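Local coordinates for 2''-aminoglycoside nucleotidyltransferase (Klebsiella pneumoniae, PDB 4WQK), which adenylates the 2''-hydroxyl group of kanamycin, gentamicin, tobramycin and related aminoglycosides with the help of two magnesium ions, making the bacterium resistant to them, at residues W25-L36 and V115-W126. Sequence-based numbering, arbitrary orientation.
Sequences WIGGGWAIDARL and VIAGRPVRCNSW
Ile26 and Cys123 form a single beta bridge between the N- and C-terminal domains of this nucleotidyltransferase fold. Strand 25-27, at the edge of the sheet that carries the magnesium ligands Asp47 and Asp87, thereby gains a neighbour on its outer side. Two backbone hydrogen bonds make the bridge: Ile26 N to Arg122 O, 2.9 Å, and Asn124 N to Ile26 O, 2.9 Å. Farther along, Val115 N donates to Ala34 O on helix 28-36, and a water donates to Val115 O and, weakly, to Asp33 O.

Polar side-chain contacts centre on Arg35. Its chain runs extended from CG to NE beside Trp126. Arg35 NE donates to Asn124 O at 2.8 Å, close to the guanidinium plane. Arg35 NH2 donates a hydrogen bond to Cys123 O at 3.0 Å from above that carbonyl's plane, and forms a salt bridge with Glu113. Cys123 SG lies over one guanidinium face, offset toward its rim. Asn124 packs ND2 on Trp25 CB and OD1 on Gly27 CA; OD1 is hydrogen-bonded to Thr49 OG1, ND2 to Ser107 O. Trp25 NE1 bonds to Pro109 O.

Apolar side chains meet around Ala34. Its CB lies 3.7 Å from Ile116 CG1 and also touches Val121 CG2. Ile32 CG2 meets the Trp126 ring edge in plane, near CZ3 and CH2.

Two CH-pi contacts involve arginines. Arg122 CB lies over one Trp25 face. Arg35 CD stands over the Trp126 indole, 3.6 Å from the centroid of its five-membered ring.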
ATOM      1  N   TRP A  25      -6.753   2.677  -0.002  1.00 13.68           N
ATOM      2  CA  TRP A  25      -5.528   3.104  -0.695  1.00 14.54           C
ATOM      3  C   TRP A  25      -4.753   1.890  -1.159  1.00 13.94           C
ATOM      4  O   TRP A  25      -4.482   0.981  -0.368  1.00 15.51           O
ATOM      5  CB  TRP A  25      -4.644   3.949   0.225  1.00 13.68           C
ATOM      6  CG  TRP A  25      -5.239   5.308   0.505  1.00 12.41           C
ATOM      7  CD1 TRP A  25      -4.901   6.482  -0.101  1.00 13.43           C
ATOM      8  CD2 TRP A  25      -6.266   5.618   1.471  1.00 13.08           C
ATOM      9  NE1 TRP A  25      -5.694   7.514   0.389  1.00 15.13           N
ATOM     10  CE2 TRP A  25      -6.543   7.005   1.338  1.00 13.73           C
ATOM     11  CE3 TRP A  25      -6.974   4.855   2.409  1.00 15.18           C
ATOM     12  CZ2 TRP A  25      -7.486   7.662   2.142  1.00 15.74           C
ATOM     13  CZ3 TRP A  25      -7.938   5.515   3.191  1.00 15.72           C
ATOM     14  CH2 TRP A  25      -8.171   6.891   3.038  1.00 16.96           C
ATOM     15  N   ILE A  26      -4.411   1.870  -2.434  1.00 12.99           N
ATOM     16  CA  ILE A  26      -3.434   0.865  -2.888  1.00 13.52           C
ATOM     17  C   ILE A  26      -2.100   1.173  -2.277  1.00 15.79           C
ATOM     18  O   ILE A  26      -1.661   2.330  -2.253  1.00 15.09           O
ATOM     19  CB  ILE A  26      -3.337   0.867  -4.429  1.00 15.77           C
ATOM     20  CG1 ILE A  26      -4.735   0.768  -5.063  1.00 20.58           C
ATOM     21  CG2 ILE A  26      -2.349  -0.209  -4.950  1.00 18.04           C
ATOM     22  CD1 ILE A  26      -5.407  -0.472  -4.713  1.00 21.80           C
ATOM     23  N   GLY A  27      -1.414   0.112  -1.803  1.00 14.60           N
ATOM     24  CA  GLY A  27      -0.103   0.219  -1.174  1.00 15.66           C
ATOM     25  C   GLY A  27       0.965  -0.566  -1.913  1.00 16.74           C
ATOM     26  O   GLY A  27       0.671  -1.194  -2.937  1.00 17.41           O
ATOM     27  N   GLY A  28       2.196  -0.507  -1.423  1.00 18.10           N
ATOM     28  CA  GLY A  28       3.225  -1.401  -1.901  1.00 19.30           C
ATOM     29  C   GLY A  28       3.483  -1.292  -3.401  1.00 20.78           C
ATOM     30  O   GLY A  28       3.404  -0.217  -3.983  1.00 18.41           O
ATOM     31  N   GLY A  29       3.823  -2.419  -4.018  1.00 21.00           N
ATOM     32  CA  GLY A  29       4.292  -2.430  -5.382  1.00 20.31           C
ATOM     33  C   GLY A  29       3.215  -1.946  -6.337  1.00 17.00           C
ATOM     34  O   GLY A  29       3.494  -1.254  -7.315  1.00 18.20           O
ATOM     35  N   TRP A  30       1.958  -2.305  -6.075  1.00 16.40           N
ATOM     36  CA  TRP A  30       0.891  -1.791  -6.932  1.00 18.09           C
ATOM     37  C   TRP A  30       0.719  -0.269  -6.790  1.00 15.41           C
ATOM     38  O   TRP A  30       0.331   0.381  -7.752  1.00 18.05           O
ATOM     39  CB  TRP A  30      -0.443  -2.502  -6.628  1.00 19.44           C
ATOM     40  CG  TRP A  30      -0.708  -3.631  -7.584  1.00 17.66           C
ATOM     41  CD1 TRP A  30      -0.713  -4.956  -7.294  1.00 21.19           C
ATOM     42  CD2 TRP A  30      -0.962  -3.512  -8.984  1.00 17.76           C
ATOM     43  NE1 TRP A  30      -0.993  -5.680  -8.438  1.00 19.60           N
ATOM     44  CE2 TRP A  30      -1.166  -4.817  -9.486  1.00 17.65           C
ATOM     45  CE3 TRP A  30      -1.067  -2.427  -9.854  1.00 18.49           C
ATOM     46  CZ2 TRP A  30      -1.430  -5.072 -10.848  1.00 22.03           C
ATOM     47  CZ3 TRP A  30      -1.326  -2.669 -11.194  1.00 22.89           C
ATOM     48  CH2 TRP A  30      -1.501  -3.991 -11.682  1.00 23.98           C
ATOM     49  N   ALA A  31       1.042   0.294  -5.615  1.00 15.34           N
ATOM     50  CA  ALA A  31       0.928   1.757  -5.451  1.00 15.48           C
ATOM     51  C   ALA A  31       1.964   2.468  -6.290  1.00 15.10           C
ATOM     52  O   ALA A  31       1.699   3.558  -6.890  1.00 16.40           O
ATOM     53  CB  ALA A  31       1.087   2.180  -4.011  1.00 14.71           C
ATOM     54  N   ILE A  32       3.169   1.885  -6.360  1.00 14.94           N
ATOM     55  CA  ILE A  32       4.215   2.425  -7.230  1.00 15.24           C
ATOM     56  C   ILE A  32       3.741   2.426  -8.700  1.00 18.61           C
ATOM     57  O   ILE A  32       3.832   3.445  -9.381  1.00 18.76           O
ATOM     58  CB  ILE A  32       5.533   1.618  -7.086  1.00 16.34           C
ATOM     59  CG1 ILE A  32       6.030   1.733  -5.633  1.00 17.42           C
ATOM     60  CG2 ILE A  32       6.595   2.069  -8.113  1.00 18.46           C
ATOM     61  CD1 ILE A  32       7.200   0.806  -5.321  1.00 21.91           C
ATOM     62  N   ASP A  33       3.206   1.301  -9.159  1.00 16.71           N
ATOM     63  CA  ASP A  33       2.757   1.204 -10.555  1.00 17.52           C
ATOM     64  C   ASP A  33       1.566   2.121 -10.793  1.00 17.05           C
ATOM     65  O   ASP A  33       1.493   2.726 -11.871  1.00 19.93           O
ATOM     66  CB  ASP A  33       2.404  -0.241 -10.909  1.00 20.88           C
ATOM     67  CG  ASP A  33       3.638  -1.100 -11.157  1.00 25.51           C
ATOM     68  OD1 ASP A  33       4.807  -0.650 -10.906  1.00 24.79           O
ATOM     69  OD2 ASP A  33       3.458  -2.248 -11.633  1.00 25.50           O
ATOM     70  N   ALA A  34       0.694   2.249  -9.791  1.00 16.38           N
ATOM     71  CA  ALA A  34      -0.463   3.143  -9.939  1.00 18.17           C
ATOM     72  C   ALA A  34      -0.004   4.609 -10.071  1.00 17.33           C
ATOM     73  O   ALA A  34      -0.489   5.345 -10.943  1.00 18.28           O
ATOM     74  CB  ALA A  34      -1.398   2.940  -8.810  1.00 20.30           C
ATOM     75  N   ARG A  35       0.916   5.048  -9.207  1.00 18.08           N
ATOM     76  CA  ARG A  35       1.398   6.416  -9.301  1.00 17.45           C
ATOM     77  C   ARG A  35       2.127   6.653 -10.608  1.00 18.34           C
ATOM     78  O   ARG A  35       2.088   7.761 -11.189  1.00 22.27           O
ATOM     79  CB  ARG A  35       2.337   6.742  -8.124  1.00 18.11           C
ATOM     80  CG  ARG A  35       1.560   6.944  -6.850  1.00 18.73           C
ATOM     81  CD  ARG A  35       2.417   7.478  -5.697  1.00 18.05           C
ATOM     82  NE  ARG A  35       1.492   7.756  -4.615  1.00 18.59           N
ATOM     83  CZ  ARG A  35       0.843   8.905  -4.454  1.00 16.40           C
ATOM     84  NH1 ARG A  35       1.069   9.935  -5.282  1.00 21.14           N
ATOM     85  NH2 ARG A  35      -0.032   9.025  -3.460  1.00 18.66           N
ATOM     86  N   LEU A  36       2.864   5.638 -11.097  1.00 19.62           N
ATOM     87  CA  LEU A  36       3.542   5.784 -12.374  1.00 22.00           C
ATOM     88  C   LEU A  36       2.584   5.727 -13.591  1.00 18.97           C
ATOM     89  O   LEU A  36       2.883   6.240 -14.666  1.00 24.23           O
ATOM     90  CB  LEU A  36       4.619   4.717 -12.558  1.00 21.50           C
ATOM     91  CG  LEU A  36       5.703   4.870 -11.493  1.00 20.96           C
ATOM     92  CD1 LEU A  36       6.612   3.678 -11.648  1.00 22.72           C
ATOM     93  CD2 LEU A  36       6.499   6.142 -11.712  1.00 21.47           C
ATOM     94  N   VAL A 115      -3.336   5.766 -11.341  1.00 15.95           N
ATOM     95  CA  VAL A 115      -4.261   5.263 -12.356  1.00 15.14           C
ATOM     96  C   VAL A 115      -3.865   3.841 -12.641  1.00 16.01           C
ATOM     97  O   VAL A 115      -2.675   3.559 -12.797  1.00 17.31           O
ATOM     98  CB  VAL A 115      -4.227   6.065 -13.687  1.00 16.05           C
ATOM     99  CG1 VAL A 115      -5.218   5.474 -14.712  1.00 16.11           C
ATOM    100  CG2 VAL A 115      -4.483   7.544 -13.498  1.00 20.97           C
ATOM    101  N   ILE A 116      -4.849   2.932 -12.615  1.00 14.94           N
ATOM    102  CA  ILE A 116      -4.637   1.534 -12.989  1.00 15.63           C
ATOM    103  C   ILE A 116      -5.624   1.185 -14.115  1.00 15.67           C
ATOM    104  O   ILE A 116      -6.857   1.176 -13.888  1.00 16.28           O
ATOM    105  CB  ILE A 116      -4.834   0.595 -11.783  1.00 16.25           C
ATOM    106  CG1 ILE A 116      -3.802   0.891 -10.680  1.00 16.20           C
ATOM    107  CG2 ILE A 116      -4.780  -0.890 -12.257  1.00 19.35           C
ATOM    108  CD1 ILE A 116      -4.012   0.068  -9.394  1.00 17.22           C
ATOM    109  N   ALA A 117      -5.120   0.923 -15.322  1.00 15.85           N
ATOM    110  CA  ALA A 117      -5.950   0.555 -16.461  1.00 15.17           C
ATOM    111  C   ALA A 117      -7.101   1.547 -16.625  1.00 15.38           C
ATOM    112  O   ALA A 117      -8.271   1.170 -16.771  1.00 20.04           O
ATOM    113  CB  ALA A 117      -6.479  -0.863 -16.315  1.00 18.48           C
ATOM    114  N   GLY A 118      -6.727   2.824 -16.604  1.00 16.95           N
ATOM    115  CA  GLY A 118      -7.656   3.911 -16.890  1.00 15.58           C
ATOM    116  C   GLY A 118      -8.492   4.384 -15.733  1.00 15.17           C
ATOM    117  O   GLY A 118      -9.220   5.352 -15.878  1.00 16.23           O
ATOM    118  N   ARG A 119      -8.378   3.710 -14.603  1.00 14.66           N
ATOM    119  CA  ARG A 119      -9.210   4.016 -13.435  1.00 14.25           C
ATOM    120  C   ARG A 119      -8.387   4.824 -12.455  1.00 17.89           C
ATOM    121  O   ARG A 119      -7.352   4.338 -11.968  1.00 15.89           O
ATOM    122  CB  ARG A 119      -9.649   2.735 -12.712  1.00 14.01           C
ATOM    123  CG  ARG A 119     -10.680   3.017 -11.605  1.00 15.60           C
ATOM    124  CD  ARG A 119     -10.725   1.871 -10.641  1.00 16.20           C
ATOM    125  NE  ARG A 119     -11.972   1.811  -9.868  1.00 15.22           N
ATOM    126  CZ  ARG A 119     -12.301   2.605  -8.860  1.00 15.63           C
ATOM    127  NH1 ARG A 119     -11.496   3.588  -8.450  1.00 16.70           N
ATOM    128  NH2 ARG A 119     -13.467   2.405  -8.250  1.00 14.91           N
ATOM    129  N   PRO A 120      -8.846   6.019 -12.094  1.00 14.13           N
ATOM    130  CA  PRO A 120      -8.156   6.711 -10.987  1.00 15.43           C
ATOM    131  C   PRO A 120      -8.307   5.953  -9.683  1.00 16.63           C
ATOM    132  O   PRO A 120      -9.383   5.380  -9.379  1.00 15.63           O
ATOM    133  CB  PRO A 120      -8.855   8.074 -10.920  1.00 16.15           C
ATOM    134  CG  PRO A 120      -9.479   8.230 -12.309  1.00 17.60           C
ATOM    135  CD  PRO A 120      -9.971   6.804 -12.614  1.00 17.42           C
ATOM    136  N   VAL A 121      -7.229   5.925  -8.891  1.00 14.57           N
ATOM    137  CA  VAL A 121      -7.217   5.197  -7.634  1.00 14.59           C
ATOM    138  C   VAL A 121      -6.484   5.979  -6.581  1.00 15.46           C
ATOM    139  O   VAL A 121      -5.466   6.634  -6.864  1.00 16.06           O
ATOM    140  CB  VAL A 121      -6.565   3.786  -7.716  1.00 14.56           C
ATOM    141  CG1 VAL A 121      -7.280   2.900  -8.741  1.00 16.23           C
ATOM    142  CG2 VAL A 121      -5.030   3.861  -8.078  1.00 16.50           C
ATOM    143  N   ARG A 122      -7.003   5.916  -5.370  1.00 14.58           N
ATOM    144  CA  ARG A 122      -6.230   6.359  -4.208  1.00 14.00           C
ATOM    145  C   ARG A 122      -5.046   5.417  -3.985  1.00 14.08           C
ATOM    146  O   ARG A 122      -5.175   4.205  -4.040  1.00 14.07           O
ATOM    147  CB  ARG A 122      -7.116   6.425  -2.971  1.00 12.96           C
ATOM    148  CG  ARG A 122      -8.202   7.527  -3.011  1.00 14.79           C
ATOM    149  CD  ARG A 122      -8.852   7.680  -1.653  1.00 16.22           C
ATOM    150  NE  ARG A 122      -9.809   8.802  -1.587  1.00 17.94           N
ATOM    151  CZ  ARG A 122     -11.127   8.656  -1.685  1.00 21.37           C
ATOM    152  NH1 ARG A 122     -11.681   7.454  -1.837  1.00 20.06           N
ATOM    153  NH2 ARG A 122     -11.910   9.737  -1.570  1.00 23.38           N
ATOM    154  N   CYS A 123      -3.927   6.019  -3.595  1.00 15.17           N
ATOM    155  CA  CYS A 123      -2.768   5.220  -3.255  0.53 14.30           C
ATOM    156  C   CYS A 123      -1.946   5.924  -2.213  1.00 14.37           C
ATOM    157  O   CYS A 123      -1.962   7.137  -2.093  1.00 14.88           O
ATOM    158  CB  CYS A 123      -1.955   4.909  -4.507  0.53 14.33           C
ATOM    159  SG  CYS A 123      -1.768   6.296  -5.672  0.53 15.15           S
ATOM    160  N   ASN A 124      -1.233   5.105  -1.428  1.00 13.04           N
ATOM    161  CA  ASN A 124      -0.411   5.687  -0.386  1.00 13.68           C
ATOM    162  C   ASN A 124       0.652   6.595  -1.020  1.00 14.03           C
ATOM    163  O   ASN A 124       1.054   6.400  -2.181  1.00 14.64           O
ATOM    164  CB  ASN A 124       0.239   4.581   0.448  1.00 15.39           C
ATOM    165  CG  ASN A 124      -0.778   3.853   1.278  1.00 16.75           C
ATOM    166  OD1 ASN A 124      -0.936   2.639   1.182  1.00 19.30           O
ATOM    167  ND2 ASN A 124      -1.510   4.607   2.098  1.00 16.00           N
ATOM    168  N   SER A 125       1.131   7.554  -0.251  1.00 13.40           N
ATOM    169  CA  SER A 125       2.116   8.510  -0.737  1.00 13.45           C
ATOM    170  C   SER A 125       3.477   7.859  -1.018  1.00 14.29           C
ATOM    171  O   SER A 125       3.793   6.783  -0.497  1.00 14.69           O
ATOM    172  CB  SER A 125       2.292   9.611   0.286  1.00 17.07           C
ATOM    173  OG  SER A 125       2.915   9.046   1.451  1.00 15.38           O
ATOM    174  N   TRP A 126       4.261   8.497  -1.879  1.00 14.54           N
ATOM    175  CA  TRP A 126       5.629   8.028  -2.089  1.00 15.15           C
ATOM    176  C   TRP A 126       6.370   7.940  -0.768  1.00 14.93           C
ATOM    177  O   TRP A 126       7.125   6.968  -0.567  1.00 15.43           O
ATOM    178  CB  TRP A 126       6.412   8.948  -3.038  1.00 15.15           C
ATOM    179  CG  TRP A 126       6.030   8.883  -4.480  1.00 16.74           C
ATOM    180  CD1 TRP A 126       5.566   9.919  -5.248  1.00 20.36           C
ATOM    181  CD2 TRP A 126       6.172   7.762  -5.356  1.00 14.81           C
ATOM    182  NE1 TRP A 126       5.388   9.491  -6.544  1.00 21.03           N
ATOM    183  CE2 TRP A 126       5.752   8.167  -6.629  1.00 16.05           C
ATOM    184  CE3 TRP A 126       6.604   6.444  -5.188  1.00 16.11           C
ATOM    185  CZ2 TRP A 126       5.758   7.295  -7.736  1.00 15.95           C
ATOM    186  CZ3 TRP A 126       6.614   5.596  -6.273  1.00 17.60           C
ATOM    187  CH2 TRP A 126       6.155   6.008  -7.523  1.00 18.05           C
TER
HETATM  188  O   HOH W   1      -0.986   1.458 -13.314  1.00 23.66           O